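Local atomic coordinates of xyloglucan-specific endo-beta-1,4-glucanase (PDB entry 4W87), a protein that probably hydrolyses internal beta-1,4-glucosidic bonds in the glucan backbone of xyloglucan, as a TIM-barrel glycoside hydrolase of family 5. Residues 220-225 and 265-270. The protein carries 1 engineered substitution. Residues are numbered along the deposited sequence; the frame is centred on the assembly and turned at random.
Sequences VALHTY and IPVVIT. With XYS (alpha-D-xylopyranose), chain C.
Strands 218-223 and 267-272 are parallel neighbours, sixth and seventh in the eight-stranded TIM barrel. Their connection, which includes helix 246-261, makes a right-handed beta-alpha-beta crossover. V220 N gives a hydrogen bond to P266 O at 2.9 Å. V220 O then accepts V268 N, and L222 N reaches V268 O at 3.0 Å. The rung from T270 N to L222 O is weak, with an angle of 132° at the hydrogen.

V220, L222, V267 and I269 lie on the outer face; the first three touch helix 246-261. L222 CD1 lies 4.0 Å from V267 CG1, and L222 CB meets I269 CD1. L260 of the helix touches both V220 and V267. A221 and V268 point into the barrel, and A221 CB packs on T270 CG2 at 3.7 Å.

The sugar-binding end begins at H223. Its CG is anti to the carbonyl carbon (chi1 -62°), and the ring points into the barrel. There H223 NE2 donates to T270 OG1 at 2.9 Å, with the oxygen only 5° out of the ring plane. H223 ND1 is hydrogen-bonded to E149 OE2, and H200 stacks on the ring. T270 OG1 is also hydrogen-bonded to E145 OE2. With an alanine for H223, E149 and T270 would probably lose their shared partner and a gap would open beside H200. The backbone H223 O lies 3.1 Å from O5 of the bound xylose.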
loop_
_atom_site.group_PDB
_atom_site.type_symbol
_atom_site.label_atom_id
_atom_site.label_comp_id
_atom_site.label_asym_id
_atom_site.label_seq_id
_atom_site.Cartn_x
_atom_site.Cartn_y
_atom_site.Cartn_z
ATOM N N VAL A 220 -3.870 -3.778 9.948
ATOM C CA VAL A 220 -2.425 -3.561 9.911
ATOM C C VAL A 220 -1.868 -3.925 8.549
ATOM O O VAL A 220 -2.058 -5.056 8.052
ATOM C CB VAL A 220 -1.701 -4.401 10.939
ATOM C CG1 VAL A 220 -0.187 -4.220 10.822
ATOM C CG2 VAL A 220 -2.145 -3.999 12.329
ATOM N N ALA A 221 -1.128 -3.000 7.977
ATOM C CA ALA A 221 -0.582 -3.237 6.661
ATOM C C ALA A 221 0.887 -3.604 6.737
ATOM O O ALA A 221 1.641 -3.128 7.573
ATOM C CB ALA A 221 -0.752 -2.061 5.760
ATOM N N LEU A 222 1.238 -4.481 5.843
ATOM C CA LEU A 222 2.611 -4.907 5.618
ATOM C C LEU A 222 2.909 -4.999 4.131
ATOM O O LEU A 222 1.987 -5.253 3.339
ATOM C CB LEU A 222 2.717 -6.298 6.198
ATOM C CG LEU A 222 2.490 -6.349 7.734
ATOM C CD1 LEU A 222 2.437 -7.794 8.102
ATOM C CD2 LEU A 222 3.539 -5.637 8.549
ATOM N N HIS A 223 4.181 -4.824 3.776
ATOM C CA HIS A 223 4.721 -5.158 2.447
ATOM C C HIS A 223 5.722 -6.304 2.486
ATOM O O HIS A 223 6.717 -6.270 3.209
ATOM C CB HIS A 223 5.457 -3.976 1.849
ATOM C CG HIS A 223 4.581 -2.793 1.627
ATOM N ND1 HIS A 223 5.078 -1.542 1.292
ATOM C CD2 HIS A 223 3.235 -2.663 1.710
ATOM C CE1 HIS A 223 4.070 -0.693 1.185
ATOM N NE2 HIS A 223 2.940 -1.350 1.431
ATOM N N THR A 224 5.506 -7.284 1.635
ATOM C CA THR A 224 6.298 -8.472 1.665
ATOM C C THR A 224 6.571 -8.864 0.254
ATOM O O THR A 224 5.685 -9.369 -0.473
ATOM C CB THR A 224 5.458 -9.569 2.269
ATOM O OG1 THR A 224 4.173 -9.449 1.671
ATOM C CG2 THR A 224 5.322 -9.369 3.760
ATOM N N TYR A 225 7.778 -8.637 -0.173
ATOM C CA TYR A 225 8.054 -8.995 -1.539
ATOM C C TYR A 225 8.990 -10.201 -1.392
ATOM O O TYR A 225 10.172 -10.145 -1.707
ATOM C CB TYR A 225 8.714 -7.828 -2.228
ATOM C CG TYR A 225 7.849 -6.655 -2.635
ATOM C CD1 TYR A 225 7.530 -5.613 -1.743
ATOM C CD2 TYR A 225 7.466 -6.505 -3.963
ATOM C CE1 TYR A 225 6.828 -4.483 -2.186
ATOM C CE2 TYR A 225 6.795 -5.381 -4.390
ATOM C CZ TYR A 225 6.475 -4.374 -3.496
ATOM O OH TYR A 225 5.757 -3.282 -3.993
ATOM N N ILE A 265 -6.444 -9.648 14.801
ATOM C CA ILE A 265 -6.148 -8.342 14.195
ATOM C C ILE A 265 -6.124 -8.469 12.697
ATOM O O ILE A 265 -5.299 -9.148 12.198
ATOM C CB ILE A 265 -4.750 -7.803 14.595
ATOM C CG1 ILE A 265 -4.479 -7.993 16.094
ATOM C CG2 ILE A 265 -4.656 -6.333 14.247
ATOM C CD1 ILE A 265 -5.536 -7.340 16.939
ATOM N N PRO A 266 -6.975 -7.747 11.979
ATOM C CA PRO A 266 -6.912 -7.805 10.535
ATOM C C PRO A 266 -5.564 -7.353 9.994
ATOM O O PRO A 266 -4.912 -6.451 10.559
ATOM C CB PRO A 266 -7.972 -6.817 10.114
ATOM C CG PRO A 266 -8.978 -6.889 11.171
ATOM C CD PRO A 266 -8.091 -6.874 12.404
ATOM N N VAL A 267 -5.131 -8.035 8.946
ATOM C CA VAL A 267 -3.878 -7.735 8.277
ATOM C C VAL A 267 -4.108 -7.677 6.785
ATOM O O VAL A 267 -4.840 -8.473 6.223
ATOM C CB VAL A 267 -2.876 -8.863 8.464
ATOM C CG1 VAL A 267 -1.512 -8.453 7.917
ATOM C CG2 VAL A 267 -2.792 -9.278 9.931
ATOM N N VAL A 268 -3.449 -6.730 6.145
ATOM C CA VAL A 268 -3.438 -6.624 4.715
ATOM C C VAL A 268 -2.020 -6.375 4.227
ATOM O O VAL A 268 -1.307 -5.541 4.771
ATOM C CB VAL A 268 -4.245 -5.436 4.253
ATOM C CG1 VAL A 268 -4.436 -5.525 2.750
ATOM C CG2 VAL A 268 -5.581 -5.427 4.959
ATOM N N ILE A 269 -1.670 -7.084 3.170
ATOM C CA ILE A 269 -0.439 -6.885 2.453
ATOM C C ILE A 269 -0.699 -5.893 1.347
ATOM O O ILE A 269 -1.209 -6.271 0.303
ATOM C CB ILE A 269 -0.004 -8.178 1.800
ATOM C CG1 ILE A 269 0.051 -9.318 2.827
ATOM C CG2 ILE A 269 1.280 -7.986 1.058
ATOM C CD1 ILE A 269 0.702 -8.994 4.164
ATOM N N THR A 270 -0.387 -4.615 1.592
ATOM C CA THR A 270 -0.791 -3.587 0.671
ATOM C C THR A 270 0.159 -3.403 -0.503
ATOM O O THR A 270 -0.115 -2.595 -1.432
ATOM C CB THR A 270 -1.055 -2.250 1.378
ATOM O OG1 THR A 270 0.100 -1.827 2.061
ATOM C CG2 THR A 270 -2.204 -2.396 2.362
HETATM C C1 XYS C . 9.452 -3.403 2.503
HETATM C C2 XYS C . 10.088 -3.432 3.928
HETATM C C3 XYS C . 11.304 -4.352 3.908
HETATM C C4 XYS C . 10.956 -5.762 3.392
HETATM C C5 XYS C . 10.228 -5.730 2.057
HETATM O O2 XYS C . 10.566 -2.194 4.551
HETATM O O3 XYS C . 11.852 -4.296 5.231
HETATM O O4 XYS C . 12.118 -6.532 3.131
HETATM O O5 XYS C . 9.173 -4.762 2.117
#